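Local coordinates for conserved uncharacterized protein (predicted phosphoesterase COG0622) (Streptococcus pneumoniae, PDB 3CK2) that is a predicted phosphoesterase of the calcineurin-like superfamily, binding two manganese ions and probably hydrolysing a phosphate ester whose identity is not established, at residues Lys6-Val11 against Gly31-Val36; Ala35-Gly40 against Thr78-Thr83. One frame throughout, in Å; residues are numbered along the deposited sequence.

Contact 1: Lys6-Val11 against Gly31-Val36; sequences KQTIIV and GKVDAV
The carbonyl oxygen of Thr8 takes the shortest polar bond between Lys6-Val11 and Gly31-Val36, from Asp34 N at 2.9 Å, although this bond is bent at its hydrogen. The same peptide oxygen also meets the branch carbon CB of Val33, at 3.5 Å. Asp34 completes a two-bond grip on Thr8: its OD2 accepts Thr8 N at 3.1 Å in a nearly straight bond (N-H...O 166°), approached from the anti side and 34° out of the carboxylate plane. With CG placed beside the backbone N (chi1 -61°), the carboxylate reaches across to the other chain segment, where it also lies against CB and CG of Gln7. The amide of Gln7 points to different partners, its OE1 to Thr78 and its NE2 to the carbonyl of Leu75.

After Asp34 the strands come into parallel pairing at Ile10 and Val36, whose CA atoms are 4.7 Å apart, and Ile10 N donates to Ala35 O at 3.1 Å. This is the start of the parallel pair in a beta-alpha-beta unit, strand 7-12, helix 19-29 and strand 35-38, within the calcineurin-like domain.

The two faces of this pair are packed differently. On one, the Ile10 and Val33 side chains cross at about a right angle, Ile10 CG1 meeting Val33 CG2 at 4.1 Å; Val36 CG2 approaches Ile10 CB, and Val25 and Tyr29 of helix 19-29 cover Ile10. On the same face, Thr8 CG2 meets Val33 CG1. On the other, Ile9 CG2 touches Ala35 CB at 4.1 Å, and Leu75 from the second sheet packs on both residues.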
loop_
_atom_site.group_PDB
_atom_site.type_symbol
_atom_site.label_atom_id
_atom_site.label_comp_id
_atom_site.label_asym_id
_atom_site.label_seq_id
_atom_site.Cartn_x
_atom_site.Cartn_y
_atom_site.Cartn_z
ATOM N N LYS A 6 14.736 2.174 -12.392
ATOM C CA LYS A 6 14.080 1.396 -11.364
ATOM C C LYS A 6 13.425 2.331 -10.363
ATOM O O LYS A 6 13.951 3.398 -10.062
ATOM C CB LYS A 6 15.074 0.462 -10.676
ATOM C CG LYS A 6 14.448 -0.445 -9.622
ATOM C CD LYS A 6 15.356 -1.618 -9.254
ATOM C CE LYS A 6 15.409 -1.824 -7.723
ATOM N NZ LYS A 6 16.652 -1.269 -7.057
ATOM N N GLN A 7 12.239 1.942 -9.900
ATOM C CA GLN A 7 11.510 2.676 -8.887
ATOM C C GLN A 7 11.370 1.792 -7.660
ATOM O O GLN A 7 11.451 0.558 -7.748
ATOM C CB GLN A 7 10.126 3.047 -9.394
ATOM C CG GLN A 7 10.112 3.935 -10.629
ATOM C CD GLN A 7 8.744 3.987 -11.277
ATOM O OE1 GLN A 7 7.954 3.048 -11.164
ATOM N NE2 GLN A 7 8.456 5.073 -11.944
ATOM N N THR A 8 11.221 2.447 -6.518
ATOM C CA THR A 8 10.958 1.797 -5.257
ATOM C C THR A 8 9.813 2.564 -4.597
ATOM O O THR A 8 9.842 3.793 -4.517
ATOM C CB THR A 8 12.186 1.797 -4.330
ATOM O OG1 THR A 8 13.250 1.107 -4.974
ATOM C CG2 THR A 8 11.851 1.142 -2.966
ATOM N N ILE A 9 8.790 1.833 -4.167
ATOM C CA ILE A 9 7.721 2.438 -3.392
ATOM C C ILE A 9 7.612 1.703 -2.062
ATOM O O ILE A 9 7.989 0.522 -1.940
ATOM C CB ILE A 9 6.350 2.477 -4.182
ATOM C CG1 ILE A 9 5.810 1.055 -4.433
ATOM C CG2 ILE A 9 6.486 3.336 -5.494
ATOM C CD1 ILE A 9 4.373 1.029 -4.933
ATOM N N ILE A 10 7.170 2.455 -1.066
ATOM C CA ILE A 10 6.913 1.974 0.296
ATOM C C ILE A 10 5.423 2.133 0.546
ATOM O O ILE A 10 4.855 3.224 0.302
ATOM C CB ILE A 10 7.762 2.741 1.392
ATOM C CG1 ILE A 10 9.277 2.508 1.175
ATOM C CG2 ILE A 10 7.349 2.271 2.826
ATOM C CD1 ILE A 10 9.744 0.969 1.346
ATOM N N VAL A 11 4.789 1.028 0.964
ATOM C CA VAL A 11 3.343 0.952 1.169
ATOM C C VAL A 11 3.070 0.450 2.585
ATOM O O VAL A 11 3.593 -0.602 2.970
ATOM C CB VAL A 11 2.684 -0.016 0.140
ATOM C CG1 VAL A 11 1.150 0.085 0.214
ATOM C CG2 VAL A 11 3.199 0.276 -1.285
ATOM N N GLY A 31 11.800 11.088 0.356
ATOM C CA GLY A 31 12.952 11.661 -0.342
ATOM C C GLY A 31 14.015 10.646 -0.727
ATOM O O GLY A 31 14.942 10.990 -1.443
ATOM N N LYS A 32 13.880 9.401 -0.260
ATOM C CA LYS A 32 14.835 8.338 -0.607
ATOM C C LYS A 32 14.240 7.223 -1.469
ATOM O O LYS A 32 14.967 6.375 -1.934
ATOM C CB LYS A 32 15.463 7.734 0.660
ATOM C CG LYS A 32 16.232 8.750 1.503
ATOM C CD LYS A 32 16.868 8.091 2.742
ATOM C CE LYS A 32 17.959 8.966 3.381
ATOM N NZ LYS A 32 18.884 8.216 4.302
ATOM N N VAL A 33 12.927 7.214 -1.650
ATOM C CA VAL A 33 12.250 6.282 -2.550
ATOM C C VAL A 33 11.359 7.148 -3.447
ATOM O O VAL A 33 11.186 8.360 -3.187
ATOM C CB VAL A 33 11.418 5.217 -1.747
ATOM C CG1 VAL A 33 12.329 4.341 -0.926
ATOM C CG2 VAL A 33 10.395 5.876 -0.860
ATOM N N ASP A 34 10.772 6.563 -4.490
ATOM C CA ASP A 34 9.909 7.351 -5.383
ATOM C C ASP A 34 8.562 7.785 -4.786
ATOM O O ASP A 34 8.053 8.820 -5.148
ATOM C CB ASP A 34 9.698 6.611 -6.701
ATOM C CG ASP A 34 10.986 6.376 -7.417
ATOM O OD1 ASP A 34 11.311 7.158 -8.335
ATOM O OD2 ASP A 34 11.710 5.460 -7.006
ATOM N N ALA A 35 7.997 7.009 -3.861
ATOM C CA ALA A 35 6.724 7.359 -3.240
ATOM C C ALA A 35 6.524 6.505 -2.010
ATOM O O ALA A 35 7.043 5.393 -1.927
ATOM C CB ALA A 35 5.552 7.163 -4.234
ATOM N N VAL A 36 5.772 7.061 -1.044
ATOM C CA VAL A 36 5.377 6.381 0.162
ATOM C C VAL A 36 3.867 6.433 0.242
ATOM O O VAL A 36 3.290 7.508 0.146
ATOM C CB VAL A 36 6.056 6.984 1.434
ATOM C CG1 VAL A 36 5.592 6.234 2.718
ATOM C CG2 VAL A 36 7.575 6.923 1.300
#

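Contact 2: Ala35-Gly40 against Thr78-Thr83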
loop_
_atom_site.group_PDB
_atom_site.type_symbol
_atom_site.label_atom_id
_atom_site.label_comp_id
_atom_site.label_asym_id
_atom_site.label_seq_id
_atom_site.Cartn_x
_atom_site.Cartn_y
_atom_site.Cartn_z
ATOM N N ALA A 35 7.997 7.009 -3.861
ATOM C CA ALA A 35 6.724 7.359 -3.240
ATOM C C ALA A 35 6.524 6.505 -2.010
ATOM O O ALA A 35 7.043 5.393 -1.927
ATOM C CB ALA A 35 5.552 7.163 -4.234
ATOM N N VAL A 36 5.772 7.061 -1.044
ATOM C CA VAL A 36 5.377 6.381 0.162
ATOM C C VAL A 36 3.867 6.433 0.242
ATOM O O VAL A 36 3.290 7.508 0.146
ATOM C CB VAL A 36 6.056 6.984 1.434
ATOM C CG1 VAL A 36 5.592 6.234 2.718
ATOM C CG2 VAL A 36 7.575 6.923 1.300
ATOM N N PHE A 37 3.231 5.268 0.444
ATOM C CA PHE A 37 1.750 5.157 0.482
ATOM C C PHE A 37 1.193 4.633 1.801
ATOM O O PHE A 37 1.745 3.713 2.397
ATOM C CB PHE A 37 1.254 4.204 -0.618
ATOM C CG PHE A 37 1.623 4.633 -1.974
ATOM C CD1 PHE A 37 0.758 5.409 -2.712
ATOM C CD2 PHE A 37 2.854 4.284 -2.516
ATOM C CE1 PHE A 37 1.086 5.826 -3.969
ATOM C CE2 PHE A 37 3.198 4.721 -3.784
ATOM C CZ PHE A 37 2.299 5.501 -4.512
ATOM N N HIS A 38 0.046 5.156 2.203
ATOM C CA HIS A 38 -0.660 4.632 3.371
ATOM C C HIS A 38 -2.077 4.378 2.910
ATOM O O HIS A 38 -2.694 5.263 2.379
ATOM C CB HIS A 38 -0.593 5.619 4.534
ATOM C CG HIS A 38 -1.096 5.076 5.825
ATOM N ND1 HIS A 38 -2.376 4.589 5.983
ATOM C CD2 HIS A 38 -0.507 4.989 7.038
ATOM C CE1 HIS A 38 -2.532 4.188 7.230
ATOM N NE2 HIS A 38 -1.405 4.400 7.889
ATOM N N ASN A 39 -2.581 3.159 3.076
ATOM C CA ASN A 39 -3.851 2.761 2.468
ATOM C C ASN A 39 -5.063 2.880 3.412
ATOM O O ASN A 39 -6.135 2.330 3.152
ATOM C CB ASN A 39 -3.731 1.343 1.897
ATOM C CG ASN A 39 -2.619 1.208 0.866
ATOM O OD1 ASN A 39 -2.184 2.207 0.277
ATOM N ND2 ASN A 39 -2.161 -0.050 0.628
ATOM N N GLY A 40 -4.855 3.604 4.511
ATOM C CA GLY A 40 -5.919 4.037 5.393
ATOM C C GLY A 40 -6.035 3.310 6.717
ATOM O O GLY A 40 -5.271 2.396 7.055
ATOM N N THR A 78 4.581 4.314 -14.525
ATOM C CA THR A 78 3.842 3.435 -13.629
ATOM C C THR A 78 2.609 4.102 -13.019
ATOM O O THR A 78 2.736 4.986 -12.181
ATOM C CB THR A 78 4.747 2.995 -12.490
ATOM O OG1 THR A 78 5.901 2.371 -13.047
ATOM C CG2 THR A 78 4.017 2.023 -11.531
ATOM N N LYS A 79 1.421 3.659 -13.426
ATOM C CA LYS A 79 0.160 4.129 -12.844
ATOM C C LYS A 79 -0.271 3.244 -11.660
ATOM O O LYS A 79 -0.591 2.047 -11.819
ATOM C CB LYS A 79 -0.935 4.147 -13.889
ATOM C CG LYS A 79 -2.284 4.633 -13.374
ATOM C CD LYS A 79 -3.264 4.809 -14.542
ATOM C CE LYS A 79 -4.576 5.401 -14.095
ATOM N NZ LYS A 79 -5.436 5.731 -15.242
ATOM N N ILE A 80 -0.284 3.868 -10.484
ATOM C CA ILE A 80 -0.618 3.243 -9.251
ATOM C C ILE A 80 -2.014 3.795 -8.875
ATOM O O ILE A 80 -2.266 5.002 -8.962
ATOM C CB ILE A 80 0.460 3.601 -8.171
ATOM C CG1 ILE A 80 1.846 3.122 -8.664
ATOM C CG2 ILE A 80 0.081 3.038 -6.790
ATOM C CD1 ILE A 80 3.074 3.609 -7.872
ATOM N N ILE A 81 -2.924 2.889 -8.512
ATOM C CA ILE A 81 -4.210 3.255 -7.947
ATOM C C ILE A 81 -4.229 2.689 -6.525
ATOM O O ILE A 81 -3.523 1.746 -6.213
ATOM C CB ILE A 81 -5.430 2.835 -8.842
ATOM C CG1 ILE A 81 -5.698 1.322 -8.823
ATOM C CG2 ILE A 81 -5.223 3.312 -10.308
ATOM C CD1 ILE A 81 -6.962 0.920 -9.637
ATOM N N GLN A 82 -5.029 3.313 -5.680
ATOM C CA GLN A 82 -4.953 3.154 -4.253
ATOM C C GLN A 82 -6.316 3.412 -3.637
ATOM O O GLN A 82 -6.956 4.437 -3.902
ATOM C CB GLN A 82 -3.969 4.183 -3.725
ATOM C CG GLN A 82 -3.618 4.062 -2.298
ATOM C CD GLN A 82 -2.790 5.215 -1.797
ATOM O OE1 GLN A 82 -2.584 6.223 -2.505
ATOM N NE2 GLN A 82 -2.332 5.098 -0.556
ATOM N N THR A 83 -6.745 2.493 -2.792
ATOM C CA THR A 83 -8.013 2.629 -2.075
ATOM C C THR A 83 -7.906 1.808 -0.813
ATOM O O THR A 83 -7.032 0.949 -0.719
ATOM C CB THR A 83 -9.232 2.199 -2.978
ATOM O OG1 THR A 83 -10.442 2.693 -2.420
ATOM C CG2 THR A 83 -9.343 0.693 -3.148
#
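Phe37 presents the edge of its ring to the Gln82 amide, with CD1 3.4 Å from OE1. That oxygen lies near the ring plane, and the amide is turned 81° from the ring, which excludes a parallel stack. Farther along the ring, CZ lies 3.9 Å from Ile80 CD1, with Ile80 CG2 also close.

Gln82 is extended, its CG opposite the backbone N (chi1 -172°), which carries the amide across the gap between strands whose axes approach to 8.9 Å. There NE2 donates to Asn39 OD1 at 3.0 Å, in the carbonyl plane of Asn39, while the acceptor sits somewhat out of the Gln82 amide plane. NE2 also bonds to the carbonyl of Arg55, giving this buried nitrogen two acceptors. Asn39 in turn sends ND2 to the carbonyl of Tyr111 and its own carbonyl to ND1 of His84, a manganese ligand, which it probably helps to orient.

Gly40 N bonds to His38 ND1 at 3.0 Å, closing the turn before Asp41, a manganese ligand, while His38 NE2 bonds to Ser15 OG. Segments from two different sheets, running within 25° of parallel, thus face each other beside the two-manganese site, as in the beta-sandwich of calcineurin-like metallophosphoesterases.

From the N terminus, the chain runs through strand 7-12, turns through helix 19-29 and returns at 31-36, where contact 1 closes the beta-alpha-beta loop inside one sheet. Strand 35-38 continues directly from there, and contact 2 closes a longer loop when 78-83 arrives from the second sheet. The two loops follow one another, overlapping only at the shared Ala35 and Val36. Contact 1 pairs two neighbouring strands within one sheet, whereas contact 2 joins the two sheets face to face. They also meet directly: Ile9 packs on Phe37 and Val11 on Asn39, so strand 7-12 also takes part in the interface between the sheets.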